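PDB 2C0R: phosphoserine aminotransferase from Bacillus circulans, which catalyses the pyridoxal-phosphate-dependent, reversible conversion of 3-phosphohydroxypyruvate to phosphoserine in serine biosynthesis, and a parallel transamination in pyridoxine biosynthesis. Local coordinates for residues L58-Y68 / L179-G189; V264-I275 / I338-E348. The protein carries 1 engineered substitution. All blocks are in the same frame, centred on the assembly; numbering follows the deposited sequence.

Contact 1: residues L58-Y68 / L179-G189; sequences LLALLGNPTGY and LSRPFDLNQFG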
# COMPACT_ATOMS: atom_id res chain seq x y z
N LEU A 58 -6.91 12.81 -13.12
CA LEU A 58 -5.46 12.96 -13.36
C LEU A 58 -5.20 13.17 -14.84
O LEU A 58 -4.46 14.09 -15.19
CB LEU A 58 -4.77 11.72 -12.84
CG LEU A 58 -3.26 11.56 -12.87
CD1 LEU A 58 -2.41 12.78 -12.77
CD2 LEU A 58 -2.91 10.59 -11.70
N LEU A 59 -5.78 12.38 -15.72
CA LEU A 59 -5.60 12.60 -17.15
C LEU A 59 -6.09 14.00 -17.56
O LEU A 59 -5.41 14.65 -18.38
CB LEU A 59 -6.28 11.52 -18.00
CG LEU A 59 -5.58 10.16 -17.88
CD1 LEU A 59 -6.44 9.12 -18.58
CD2 LEU A 59 -4.22 10.16 -18.52
N ALA A 60 -7.20 14.43 -17.01
CA ALA A 60 -7.68 15.76 -17.36
C ALA A 60 -6.67 16.84 -16.90
O ALA A 60 -6.46 17.81 -17.65
CB ALA A 60 -9.07 16.01 -16.81
N LEU A 61 -6.09 16.70 -15.74
CA LEU A 61 -5.11 17.73 -15.33
C LEU A 61 -3.99 17.83 -16.33
O LEU A 61 -3.39 18.90 -16.48
CB LEU A 61 -4.59 17.39 -13.92
CG LEU A 61 -5.56 17.77 -12.78
CD1 LEU A 61 -5.10 17.11 -11.48
CD2 LEU A 61 -5.67 19.29 -12.58
N LEU A 62 -3.67 16.71 -17.00
CA LEU A 62 -2.59 16.69 -17.97
C LEU A 62 -3.02 17.03 -19.37
O LEU A 62 -2.24 16.89 -20.35
CB LEU A 62 -1.91 15.30 -17.93
CG LEU A 62 -1.09 15.00 -16.66
CD1 LEU A 62 -0.86 13.49 -16.65
CD2 LEU A 62 0.21 15.77 -16.61
N GLY A 63 -4.24 17.50 -19.50
CA GLY A 63 -4.74 17.92 -20.80
C GLY A 63 -5.41 16.83 -21.60
O GLY A 63 -5.53 16.92 -22.84
N ASN A 64 -5.87 15.75 -20.94
CA ASN A 64 -6.47 14.58 -21.58
C ASN A 64 -5.64 13.99 -22.70
O ASN A 64 -6.14 13.80 -23.79
CB ASN A 64 -7.90 14.92 -22.05
CG ASN A 64 -8.85 14.97 -20.85
OD1 ASN A 64 -9.80 15.75 -20.78
ND2 ASN A 64 -8.56 14.13 -19.88
N PRO A 65 -4.39 13.62 -22.42
CA PRO A 65 -3.66 12.84 -23.44
C PRO A 65 -4.40 11.52 -23.58
O PRO A 65 -5.09 11.05 -22.67
CB PRO A 65 -2.30 12.63 -22.81
CG PRO A 65 -2.57 12.72 -21.34
CD PRO A 65 -3.65 13.76 -21.17
N THR A 66 -4.26 10.91 -24.75
CA THR A 66 -4.93 9.66 -25.01
C THR A 66 -3.92 8.53 -25.18
O THR A 66 -2.74 8.82 -25.45
CB THR A 66 -5.78 9.73 -26.28
OG1 THR A 66 -4.88 10.05 -27.35
CG2 THR A 66 -6.85 10.82 -26.23
N GLY A 67 -4.35 7.28 -25.04
CA GLY A 67 -3.48 6.16 -25.15
C GLY A 67 -2.70 5.85 -23.89
O GLY A 67 -1.77 5.00 -23.97
N TYR A 68 -2.99 6.50 -22.78
CA TYR A 68 -2.33 6.24 -21.52
C TYR A 68 -3.29 5.72 -20.46
O TYR A 68 -4.43 6.17 -20.37
CB TYR A 68 -1.70 7.54 -20.92
CG TYR A 68 -0.50 7.93 -21.74
CD1 TYR A 68 -0.63 8.66 -22.93
CD2 TYR A 68 0.77 7.60 -21.32
CE1 TYR A 68 0.50 9.01 -23.65
CE2 TYR A 68 1.91 7.94 -22.04
CZ TYR A 68 1.76 8.65 -23.21
OH TYR A 68 2.87 9.00 -23.96
N LEU A 179 2.59 16.42 -11.06
CA LEU A 179 1.48 17.38 -10.96
C LEU A 179 1.85 18.63 -10.15
O LEU A 179 0.99 19.25 -9.55
CB LEU A 179 0.20 16.72 -10.40
CG LEU A 179 -0.22 15.42 -11.05
CD1 LEU A 179 -1.60 15.01 -10.49
CD2 LEU A 179 -0.28 15.49 -12.58
N SER A 180 3.13 19.01 -10.26
CA SER A 180 3.56 20.33 -9.77
C SER A 180 3.66 21.31 -10.93
O SER A 180 3.81 22.52 -10.69
CB SER A 180 4.92 20.25 -9.10
OG SER A 180 5.93 19.89 -9.99
N ARG A 181 3.57 20.81 -12.15
CA ARG A 181 3.87 21.64 -13.30
C ARG A 181 3.32 20.95 -14.54
O ARG A 181 3.27 19.73 -14.56
CB ARG A 181 5.39 21.87 -13.47
CG ARG A 181 6.26 20.64 -13.43
CD ARG A 181 7.56 20.68 -14.23
NE ARG A 181 8.31 19.45 -13.90
CZ ARG A 181 9.64 19.39 -14.02
NH1 ARG A 181 10.33 18.29 -13.71
NH2 ARG A 181 10.29 20.48 -14.48
N PRO A 182 2.92 21.70 -15.55
CA PRO A 182 2.53 21.07 -16.81
C PRO A 182 3.75 20.35 -17.38
O PRO A 182 4.90 20.74 -17.27
CB PRO A 182 2.17 22.24 -17.72
CG PRO A 182 1.91 23.38 -16.79
CD PRO A 182 2.82 23.17 -15.59
N PHE A 183 3.44 19.24 -18.04
CA PHE A 183 4.37 18.56 -18.91
C PHE A 183 3.54 17.80 -19.94
O PHE A 183 2.35 17.53 -19.72
CB PHE A 183 5.33 17.65 -18.15
CG PHE A 183 4.74 16.40 -17.53
CD1 PHE A 183 4.78 15.16 -18.16
CD2 PHE A 183 4.14 16.49 -16.30
CE1 PHE A 183 4.21 14.02 -17.58
CE2 PHE A 183 3.61 15.38 -15.68
CZ PHE A 183 3.68 14.15 -16.31
N ASP A 184 4.25 17.50 -21.02
CA ASP A 184 3.61 16.74 -22.11
C ASP A 184 3.81 15.26 -21.85
O ASP A 184 4.92 14.74 -22.05
CB ASP A 184 4.21 17.14 -23.45
CG ASP A 184 3.69 16.40 -24.67
OD1 ASP A 184 2.64 15.70 -24.51
OD2 ASP A 184 4.33 16.53 -25.74
N LEU A 185 2.74 14.59 -21.41
CA LEU A 185 2.84 13.18 -21.13
C LEU A 185 3.32 12.38 -22.34
O LEU A 185 3.94 11.33 -22.19
CB LEU A 185 1.50 12.62 -20.65
CG LEU A 185 1.49 11.17 -20.24
CD1 LEU A 185 2.44 10.91 -19.09
CD2 LEU A 185 0.08 10.77 -19.77
N ASN A 186 3.01 12.88 -23.52
CA ASN A 186 3.37 12.12 -24.73
C ASN A 186 4.87 11.99 -24.94
O ASN A 186 5.31 11.15 -25.75
CB ASN A 186 2.78 12.84 -25.94
CG ASN A 186 1.27 12.88 -25.86
OD1 ASN A 186 0.64 11.84 -25.91
ND2 ASN A 186 0.70 14.08 -25.74
N GLN A 187 5.71 12.73 -24.23
CA GLN A 187 7.13 12.45 -24.32
C GLN A 187 7.51 11.11 -23.66
O GLN A 187 8.59 10.60 -23.95
CB GLN A 187 7.95 13.54 -23.61
CG GLN A 187 8.02 14.84 -24.36
CD GLN A 187 9.05 15.77 -23.77
OE1 GLN A 187 8.83 16.32 -22.69
NE2 GLN A 187 10.18 15.93 -24.48
N PHE A 188 6.64 10.63 -22.80
CA PHE A 188 6.99 9.49 -21.95
C PHE A 188 6.30 8.23 -22.32
O PHE A 188 5.12 8.25 -22.71
CB PHE A 188 6.58 9.79 -20.49
CG PHE A 188 7.48 10.85 -19.85
CD1 PHE A 188 7.13 12.19 -19.95
CD2 PHE A 188 8.64 10.48 -19.19
CE1 PHE A 188 7.97 13.16 -19.41
CE2 PHE A 188 9.46 11.44 -18.62
CZ PHE A 188 9.11 12.78 -18.72
N GLY A 189 6.98 7.11 -22.12
CA GLY A 189 6.21 5.86 -22.22
C GLY A 189 5.62 5.53 -20.85
O GLY A 189 4.62 4.83 -20.71
O HOH W 1 0.28 15.98 -21.06
O HOH W 2 -2.03 11.85 -26.35
O HOH W 3 4.25 8.88 -26.78
O HOH W 4 1.56 9.59 -27.03
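Tyr-68 and Leu-185 lie at the heart of this join, where the C-terminal end of helix 45-61 and the start of strand 68-73 meet the loop between strands 170-173 and 190-194, in the large, cofactor-binding domain of a fold-type I PLP enzyme. A Schellman motif ends the helix, with Gly-63 at positive phi as its C-prime residue.

Apolar contacts come first. Leu-58 CD1 presses on both methyls of Leu-179, 3.3 Å from Leu-179 CD1, closer than usual van der Waals contact. Next, Leu-62 sends CD2 to the Phe-183 ring, 3.5 Å from CE2. Leu-185, with CG anti to its backbone nitrogen (chi1 -177°), carries CD2 over one face of the Tyr-68 ring in a CH-pi contact, 3.7 Å from the centroid, while Pro-65 CG packs on the same methyl.

Polar links add to these. A water joins Leu-62 O and Phe-183 O to Leu-185 N; another ties Thr-66 N to Asn-186 OD1. Asp-184 OD1 closes an Asx turn with Asn-186 N and also takes a bond from Asn-186 ND2. A phenylalanine in place of Tyr-68 would probably keep the methyl-on-ring packing but leave Phe-188 O without its donor. That bond, from Tyr-68 OH to Phe-188 O, is 2.7 Å long, with a C=O...O angle of 161°.

Contact 2: residues V264-I275 / I338-E348; sequences VQQANRKKASLI and IYNAVPYESCE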
# COMPACT_ATOMS: atom_id res chain seq x y z
N VAL A 264 -0.79 25.57 -9.79
CA VAL A 264 0.10 25.12 -8.74
C VAL A 264 1.54 25.47 -9.10
O VAL A 264 2.34 25.85 -8.24
CB VAL A 264 -0.02 23.62 -8.37
CG1 VAL A 264 -1.40 23.41 -7.72
CG2 VAL A 264 0.19 22.71 -9.56
N GLN A 265 1.86 25.46 -10.39
CA GLN A 265 3.20 25.84 -10.81
C GLN A 265 3.49 27.27 -10.41
O GLN A 265 4.59 27.58 -9.90
CB GLN A 265 3.33 25.65 -12.34
CG GLN A 265 4.77 25.96 -12.77
CD GLN A 265 4.96 25.85 -14.27
OE1 GLN A 265 4.13 26.28 -15.09
NE2 GLN A 265 6.10 25.25 -14.59
N GLN A 266 2.52 28.15 -10.68
CA GLN A 266 2.75 29.56 -10.35
C GLN A 266 2.92 29.74 -8.87
O GLN A 266 3.79 30.50 -8.42
CB GLN A 266 1.56 30.34 -10.90
CG GLN A 266 1.55 31.80 -10.49
CD GLN A 266 0.37 32.53 -11.09
OE1 GLN A 266 0.55 33.43 -11.90
NE2 GLN A 266 -0.86 32.22 -10.74
N ALA A 267 2.05 29.04 -8.11
CA ALA A 267 2.13 29.14 -6.65
C ALA A 267 3.45 28.59 -6.11
O ALA A 267 4.06 29.17 -5.18
CB ALA A 267 0.98 28.42 -5.97
N ASN A 268 3.91 27.49 -6.64
CA ASN A 268 5.16 26.91 -6.19
C ASN A 268 6.35 27.75 -6.62
O ASN A 268 7.30 27.81 -5.85
CB ASN A 268 5.28 25.49 -6.78
CG ASN A 268 4.21 24.55 -6.27
OD1 ASN A 268 3.58 24.79 -5.25
ND2 ASN A 268 4.00 23.48 -7.02
N ARG A 269 6.30 28.36 -7.82
CA ARG A 269 7.44 29.21 -8.21
C ARG A 269 7.57 30.36 -7.23
O ARG A 269 8.67 30.78 -6.87
CB ARG A 269 7.20 29.68 -9.63
CG ARG A 269 8.29 30.63 -10.17
CD ARG A 269 9.52 29.96 -10.67
NE ARG A 269 10.41 29.32 -9.71
CZ ARG A 269 11.37 29.99 -9.07
NH1 ARG A 269 11.57 31.30 -9.25
NH2 ARG A 269 12.14 29.31 -8.23
N LYS A 270 6.39 30.90 -6.83
CA LYS A 270 6.42 31.99 -5.87
C LYS A 270 7.03 31.58 -4.54
O LYS A 270 7.81 32.29 -3.91
CB LYS A 270 4.98 32.45 -5.70
CG LYS A 270 4.71 33.43 -4.57
CD LYS A 270 3.22 33.74 -4.56
CE LYS A 270 2.85 34.57 -3.33
NZ LYS A 270 1.36 34.69 -3.28
N LYS A 271 6.60 30.40 -4.05
CA LYS A 271 7.17 29.85 -2.83
C LYS A 271 8.68 29.66 -2.94
O LYS A 271 9.45 30.05 -2.05
CB LYS A 271 6.55 28.48 -2.47
CG LYS A 271 5.10 28.61 -2.02
CD LYS A 271 4.25 27.38 -2.38
CE LYS A 271 4.91 26.07 -2.08
NZ LYS A 271 3.98 24.93 -2.34
N ALA A 272 9.12 29.01 -4.01
CA ALA A 272 10.53 28.70 -4.17
C ALA A 272 11.35 29.99 -4.29
O ALA A 272 12.44 30.05 -3.73
CB ALA A 272 10.72 27.83 -5.41
N SER A 273 10.78 30.95 -5.01
CA SER A 273 11.52 32.19 -5.28
C SER A 273 11.79 32.87 -3.95
O SER A 273 12.88 33.41 -3.76
CB SER A 273 10.67 33.07 -6.19
OG SER A 273 11.25 34.37 -6.36
N LEU A 274 10.82 32.84 -3.03
CA LEU A 274 11.06 33.53 -1.75
C LEU A 274 12.21 32.91 -0.98
O LEU A 274 13.07 33.57 -0.39
CB LEU A 274 9.75 33.43 -0.97
CG LEU A 274 9.76 34.32 0.29
CD1 LEU A 274 9.50 35.77 -0.11
CD2 LEU A 274 8.71 33.81 1.25
N ILE A 275 12.26 31.58 -1.01
CA ILE A 275 13.27 30.91 -0.21
C ILE A 275 14.62 30.98 -0.89
O ILE A 275 15.65 31.21 -0.24
CB ILE A 275 12.84 29.46 0.03
CG1 ILE A 275 11.57 29.41 0.88
CG2 ILE A 275 13.98 28.71 0.66
CD1 ILE A 275 10.84 28.05 0.78
N ILE A 338 8.71 21.75 -0.47
CA ILE A 338 7.69 22.78 -0.66
C ILE A 338 6.71 22.36 -1.74
O ILE A 338 6.28 23.11 -2.62
CB ILE A 338 8.32 24.15 -0.96
CG1 ILE A 338 9.37 24.05 -2.08
CG2 ILE A 338 8.92 24.76 0.31
CD1 ILE A 338 9.84 25.48 -2.46
N TYR A 339 6.33 21.07 -1.62
CA TYR A 339 5.34 20.47 -2.48
C TYR A 339 4.07 21.28 -2.57
O TYR A 339 3.89 22.19 -1.78
CB TYR A 339 4.97 19.09 -1.91
CG TYR A 339 6.18 18.21 -1.76
CD1 TYR A 339 6.54 17.68 -0.54
CD2 TYR A 339 6.96 17.89 -2.86
CE1 TYR A 339 7.63 16.87 -0.39
CE2 TYR A 339 8.07 17.07 -2.74
CZ TYR A 339 8.40 16.59 -1.51
OH TYR A 339 9.49 15.76 -1.36
N ASN A 340 3.22 20.94 -3.55
CA ASN A 340 2.05 21.77 -3.83
C ASN A 340 1.28 22.25 -2.61
O ASN A 340 0.96 23.44 -2.54
CB ASN A 340 0.97 21.07 -4.66
CG ASN A 340 1.37 20.71 -6.08
OD1 ASN A 340 2.38 21.15 -6.61
ND2 ASN A 340 0.56 19.85 -6.71
N ALA A 341 1.00 21.38 -1.66
CA ALA A 341 0.15 21.70 -0.54
C ALA A 341 0.88 22.47 0.55
O ALA A 341 0.17 22.99 1.44
CB ALA A 341 -0.45 20.44 0.08
N VAL A 342 2.17 22.66 0.50
CA VAL A 342 2.86 23.51 1.50
C VAL A 342 2.43 24.95 1.21
O VAL A 342 2.66 25.43 0.09
CB VAL A 342 4.38 23.32 1.40
CG1 VAL A 342 5.04 24.29 2.37
CG2 VAL A 342 4.76 21.87 1.71
N PRO A 343 1.80 25.65 2.14
CA PRO A 343 1.28 26.98 1.87
C PRO A 343 2.39 28.02 1.79
O PRO A 343 3.45 27.91 2.38
CB PRO A 343 0.39 27.26 3.09
CG PRO A 343 0.08 25.90 3.66
CD PRO A 343 1.39 25.18 3.49
N TYR A 344 2.13 29.09 1.06
CA TYR A 344 3.11 30.18 1.00
C TYR A 344 3.38 30.70 2.39
O TYR A 344 4.52 31.06 2.71
CB TYR A 344 2.54 31.26 0.10
CG TYR A 344 3.44 32.46 -0.06
CD1 TYR A 344 4.65 32.31 -0.73
CD2 TYR A 344 3.06 33.71 0.44
CE1 TYR A 344 5.51 33.38 -0.90
CE2 TYR A 344 3.94 34.78 0.25
CZ TYR A 344 5.14 34.61 -0.41
OH TYR A 344 5.98 35.70 -0.58
N GLU A 345 2.36 30.73 3.25
CA GLU A 345 2.62 31.23 4.61
C GLU A 345 3.67 30.39 5.35
O GLU A 345 4.42 30.97 6.18
CB GLU A 345 1.27 31.27 5.36
CG GLU A 345 0.37 32.34 4.76
CD GLU A 345 -0.34 31.96 3.46
OE1 GLU A 345 -0.28 30.76 3.05
OE2 GLU A 345 -0.94 32.85 2.79
N SER A 346 3.78 29.09 5.09
CA SER A 346 4.87 28.34 5.72
C SER A 346 6.23 28.84 5.24
O SER A 346 7.22 28.93 5.98
CB SER A 346 4.77 26.85 5.40
OG SER A 346 3.70 26.26 6.14
N CYS A 347 6.26 29.17 3.93
CA CYS A 347 7.51 29.64 3.33
C CYS A 347 7.87 31.03 3.86
O CYS A 347 9.01 31.35 4.12
CB CYS A 347 7.32 29.66 1.82
SG CYS A 347 7.10 27.96 1.21
N GLU A 348 6.89 31.91 4.02
CA GLU A 348 7.17 33.23 4.63
C GLU A 348 7.69 33.08 6.04
O GLU A 348 8.64 33.75 6.46
CB GLU A 348 5.87 34.04 4.68
CG GLU A 348 5.37 34.53 3.35
CD GLU A 348 4.07 35.31 3.53
OE1 GLU A 348 3.10 34.68 4.00
OE2 GLU A 348 4.03 36.51 3.19
O HOH W 5 0.68 24.94 -4.93
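The ammonium of Lys-271, on helix 260-280, meets the backbone carbonyls of Ile-338, Tyr-339 and Val-342. Lys-271 CB rests on Cys-347 SG at 3.8 Å. CG touches the same sulfur and also meets the Tyr-344 ring at its edge. The chain then bends at chi2 (149°) and chi3 (45°), which swings CD and CE past Val-342 O and brings CE near Ile-338 O. At the tip, NZ gathers the carbonyls of the turn entering helix 344-361 in the C-terminal (small) domain, where residues 344-348 run almost parallel to 264-275 (5°). NZ approaches Val-342 O at 2.8 Å in the carbonyl plane, on a lone pair; Tyr-339 O and Ile-338 O are each met from above their planes. Val-342 N reaches Tyr-339 O from the opposite face, closing the type I turn 339-342. Asn-268 OD1 also accepts from NZ, which makes four oxygens around three N-H, and at least one hydrogen must be shared. Asn-268 ND2 donates to Asn-340 OD1 at 2.9 Å. Lys-270, extended, lays CE over the centre of the Tyr-344 ring, 3.6 Å from the centroid, with NZ in cation-pi range. Ile-275 CD1 meets Ile-338 CG2 tip to tip.

In the fold
Contact 1 closes before contact 2 opens along the chain, and their centres lie 23 Å apart, yet they touch: Leu-179 O probably accepts a hydrogen bond from Asn-340 ND2, joining the large domain to the C-terminal part beside the active site. Helix 260-280 serves both, Leu-261 lying against Leu-62 and Leu-179 while later turns carry contact 2. Ile-255 of helix 242-257 is also shared, against Leu-61 and Asn-340. Contact 1 packs beside the seven-stranded sheet; contact 2 sits beside strand 299-303. Next to it, the Tyr-339 side chain comes about 3 Å from those of Thr-153, of the cofactor site, and Lys-197, the cofactor-attachment lysine, not linked in this structure.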